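Local coordinates for protein 1-pyrroline-5-carboxylate dehydrogenase (PDB 1UZB) that probably catalyses the NAD(P)-dependent oxidation of glutamate semialdehyde, which forms from 1-pyrroline-5-carboxylate, to glutamate, at residues E367-V372 with E395-A400. Sequence-based numbering, arbitrary orientation. Where two conformers were deposited one is given.
Sequences EQERKV and EGYFIA
E369, I399 and Y397 make most of the join between helix 366-379 and the loop leading into strand 402-405, which belongs to the seven-stranded mixed sheet of this aldehyde dehydrogenase fold. The helix offers E369 and V372, three positions apart and both pointing toward the loop. No hydrogen bond runs directly between the two segments; they meet by van der Waals contact, and the charge of E369 is answered by R391. The E369 chain leaves the helix with CG anti to the backbone N (chi1 -177°) and continues extended through chi2, which carries the carboxylate out to the inverse gamma turn centred on Y397. There OE2 lies 3.1 Å from Y397 CA, against the backbone, while OE1 sits 3.6 Å from Y397 CD2 and approaches the ring obliquely. The carboxylate and ring planes stand 87° apart, close to perpendicular. The turn itself shows in the weak backbone bond from F398 N to G396 O, 3.0 Å long. This buried carboxylate has its main polar partner outside both segments: OE2 forms a salt bridge with NE of R391, earlier in the same loop that follows strand 384-387. With an alanine in place of E369, R391 would probably be left without its buried counter-charge and a gap would open beside the turn. Along the aliphatic stem of E369 the contact becomes apolar. I399 is extended at its end (chi2 178°), which projects CD1 toward the helix, where it meets E369 at CG, 4.1 Å away, as well as V372. The same methyl thus touches the acid's stem and packs on the valine, the closest apolar approach being I399 CD1 to V372 CG1 at 3.6 Å.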
ATOM      1  N   GLU A 367      29.176 -47.230  -5.173  1.00 10.17           N
ATOM      2  CA  GLU A 367      28.409 -47.538  -3.972  1.00 10.96           C
ATOM      3  C   GLU A 367      26.922 -47.293  -4.211  1.00 10.26           C
ATOM      4  O   GLU A 367      26.082 -48.070  -3.768  1.00 10.86           O
ATOM      5  CB  GLU A 367      28.891 -46.712  -2.777  1.00 13.85           C
ATOM      6  CG  GLU A 367      28.099 -46.972  -1.492  1.00 18.02           C
ATOM      7  CD  GLU A 367      28.119 -48.432  -1.045  1.00 19.37           C
ATOM      8  OE1 GLU A 367      27.381 -48.769  -0.094  1.00 20.83           O
ATOM      9  OE2 GLU A 367      28.866 -49.245  -1.633  1.00 20.14           O
ATOM     10  N   GLN A 368      26.590 -46.212  -4.910  1.00  9.10           N
ATOM     11  CA  GLN A 368      25.186 -45.938  -5.192  1.00  9.06           C
ATOM     12  C   GLN A 368      24.622 -47.056  -6.057  1.00  8.49           C
ATOM     13  O   GLN A 368      23.492 -47.501  -5.856  1.00  8.77           O
ATOM     14  CB  GLN A 368      25.030 -44.587  -5.896  1.00  9.77           C
ATOM     15  CG  GLN A 368      23.589 -44.125  -6.039  0.50 11.83           C
ATOM     16  CD  GLN A 368      22.875 -44.029  -4.703  0.50 12.70           C
ATOM     17  OE1 GLN A 368      23.327 -43.333  -3.795  0.50 15.65           O
ATOM     18  NE2 GLN A 368      21.755 -44.731  -4.577  0.50 15.93           N
ATOM     19  N   GLU A 369      25.421 -47.523  -7.010  1.00  8.41           N
ATOM     20  CA  GLU A 369      24.995 -48.604  -7.885  1.00  8.19           C
ATOM     21  C   GLU A 369      24.723 -49.861  -7.060  1.00  8.18           C
ATOM     22  O   GLU A 369      23.705 -50.529  -7.243  1.00  8.31           O
ATOM     23  CB  GLU A 369      26.077 -48.886  -8.925  1.00 10.35           C
ATOM     24  CG  GLU A 369      25.707 -49.961  -9.929  1.00 13.03           C
ATOM     25  CD  GLU A 369      26.825 -50.234 -10.910  1.00 16.72           C
ATOM     26  OE1 GLU A 369      27.914 -50.653 -10.467  1.00 21.29           O
ATOM     27  OE2 GLU A 369      26.616 -50.029 -12.123  1.00 19.73           O
ATOM     28  N   ARG A 370      25.633 -50.174  -6.144  1.00  8.43           N
ATOM     29  CA  ARG A 370      25.470 -51.356  -5.312  1.00  9.51           C
ATOM     30  C   ARG A 370      24.183 -51.264  -4.499  1.00  8.80           C
ATOM     31  O   ARG A 370      23.427 -52.234  -4.403  1.00  8.67           O
ATOM     32  CB  ARG A 370      26.657 -51.518  -4.363  1.00 10.53           C
ATOM     33  CG  ARG A 370      26.647 -52.851  -3.620  1.00 11.38           C
ATOM     34  CD  ARG A 370      27.612 -52.849  -2.452  1.00 12.94           C
ATOM     35  NE  ARG A 370      27.169 -51.953  -1.389  1.00 14.72           N
ATOM     36  CZ  ARG A 370      26.130 -52.189  -0.595  1.00 13.18           C
ATOM     37  NH1 ARG A 370      25.419 -53.299  -0.733  1.00 15.87           N
ATOM     38  NH2 ARG A 370      25.797 -51.308   0.337  1.00 15.30           N
ATOM     39  N   LYS A 371      23.935 -50.094  -3.920  1.00  8.95           N
ATOM     40  CA  LYS A 371      22.740 -49.888  -3.108  1.00  8.78           C
ATOM     41  C   LYS A 371      21.449 -50.040  -3.906  1.00  8.11           C
ATOM     42  O   LYS A 371      20.511 -50.702  -3.460  1.00  9.29           O
ATOM     43  CB  LYS A 371      22.780 -48.509  -2.446  1.00 10.86           C
ATOM     44  CG  LYS A 371      23.853 -48.359  -1.374  1.00 13.95           C
ATOM     45  CD  LYS A 371      23.804 -46.975  -0.742  1.00 19.09           C
ATOM     46  CE  LYS A 371      24.892 -46.801   0.303  1.00 22.01           C
ATOM     47  NZ  LYS A 371      24.838 -45.458   0.943  1.00 25.42           N
ATOM     48  N   VAL A 372      21.394 -49.433  -5.085  1.00  7.43           N
ATOM     49  CA  VAL A 372      20.198 -49.528  -5.910  1.00  8.27           C
ATOM     50  C   VAL A 372      19.948 -50.977  -6.321  1.00  7.46           C
ATOM     51  O   VAL A 372      18.819 -51.464  -6.261  1.00  8.19           O
ATOM     52  CB  VAL A 372      20.318 -48.634  -7.163  1.00  7.47           C
ATOM     53  CG1 VAL A 372      19.108 -48.829  -8.068  1.00  9.72           C
ATOM     54  CG2 VAL A 372      20.429 -47.175  -6.738  1.00  8.10           C
ATOM     55  N   GLU A 395      31.326 -49.975 -18.486  1.00 20.63           N
ATOM     56  CA  GLU A 395      32.104 -49.587 -17.317  1.00 20.23           C
ATOM     57  C   GLU A 395      31.299 -48.635 -16.435  1.00 17.87           C
ATOM     58  O   GLU A 395      31.391 -48.685 -15.208  1.00 18.11           O
ATOM     59  CB  GLU A 395      33.407 -48.912 -17.758  1.00 22.09           C
ATOM     60  CG  GLU A 395      34.325 -48.512 -16.614  1.00 24.17           C
ATOM     61  CD  GLU A 395      35.640 -47.920 -17.091  1.00 25.78           C
ATOM     62  OE1 GLU A 395      35.623 -46.837 -17.720  1.00 24.85           O
ATOM     63  OE2 GLU A 395      36.692 -48.542 -16.837  1.00 26.57           O
ATOM     64  N   GLY A 396      30.513 -47.772 -17.071  1.00 16.00           N
ATOM     65  CA  GLY A 396      29.697 -46.819 -16.337  1.00 13.50           C
ATOM     66  C   GLY A 396      28.692 -47.494 -15.420  1.00 12.00           C
ATOM     67  O   GLY A 396      28.374 -48.670 -15.590  1.00 11.84           O
ATOM     68  N   TYR A 397      28.179 -46.746 -14.448  1.00  9.39           N
ATOM     69  CA  TYR A 397      27.216 -47.287 -13.490  1.00  8.42           C
ATOM     70  C   TYR A 397      25.801 -47.174 -14.045  1.00  7.91           C
ATOM     71  O   TYR A 397      24.946 -46.491 -13.479  1.00  8.21           O
ATOM     72  CB  TYR A 397      27.335 -46.530 -12.166  1.00  8.19           C
ATOM     73  CG  TYR A 397      28.761 -46.426 -11.670  1.00  7.65           C
ATOM     74  CD1 TYR A 397      29.339 -45.186 -11.406  1.00  8.76           C
ATOM     75  CD2 TYR A 397      29.539 -47.570 -11.480  1.00  8.24           C
ATOM     76  CE1 TYR A 397      30.659 -45.081 -10.966  1.00  8.58           C
ATOM     77  CE2 TYR A 397      30.860 -47.476 -11.038  1.00  8.98           C
ATOM     78  CZ  TYR A 397      31.412 -46.230 -10.783  1.00  9.55           C
ATOM     79  OH  TYR A 397      32.713 -46.127 -10.341  1.00 11.22           O
ATOM     80  N   PHE A 398      25.555 -47.877 -15.144  1.00  8.41           N
ATOM     81  CA  PHE A 398      24.264 -47.837 -15.812  1.00  8.72           C
ATOM     82  C   PHE A 398      23.253 -48.857 -15.302  1.00  9.51           C
ATOM     83  O   PHE A 398      23.504 -50.063 -15.316  1.00 11.43           O
ATOM     84  CB  PHE A 398      24.465 -48.028 -17.316  1.00  9.98           C
ATOM     85  CG  PHE A 398      25.426 -47.047 -17.928  1.00 10.46           C
ATOM     86  CD1 PHE A 398      25.158 -45.682 -17.905  1.00 11.90           C
ATOM     87  CD2 PHE A 398      26.604 -47.488 -18.526  1.00 13.32           C
ATOM     88  CE1 PHE A 398      26.049 -44.768 -18.468  1.00 11.42           C
ATOM     89  CE2 PHE A 398      27.500 -46.582 -19.091  1.00 13.65           C
ATOM     90  CZ  PHE A 398      27.221 -45.221 -19.062  1.00 13.11           C
ATOM     91  N   ILE A 399      22.106 -48.355 -14.857  1.00  8.91           N
ATOM     92  CA  ILE A 399      21.021 -49.192 -14.363  1.00  9.33           C
ATOM     93  C   ILE A 399      19.786 -48.895 -15.209  1.00  9.19           C
ATOM     94  O   ILE A 399      19.465 -47.736 -15.474  1.00  9.77           O
ATOM     95  CB  ILE A 399      20.709 -48.897 -12.881  1.00  9.21           C
ATOM     96  CG1 ILE A 399      21.948 -49.174 -12.028  1.00  8.87           C
ATOM     97  CG2 ILE A 399      19.548 -49.761 -12.410  1.00  9.30           C
ATOM     98  CD1 ILE A 399      21.771 -48.873 -10.557  1.00  9.82           C
ATOM     99  N   ALA A 400      19.102 -49.947 -15.640  1.00  9.59           N
ATOM    100  CA  ALA A 400      17.916 -49.791 -16.470  1.00  8.69           C
ATOM    101  C   ALA A 400      16.695 -49.318 -15.689  1.00  9.25           C
ATOM    102  O   ALA A 400      16.535 -49.647 -14.514  1.00  9.09           O
ATOM    103  CB  ALA A 400      17.597 -51.116 -17.157  1.00 11.77           C
TER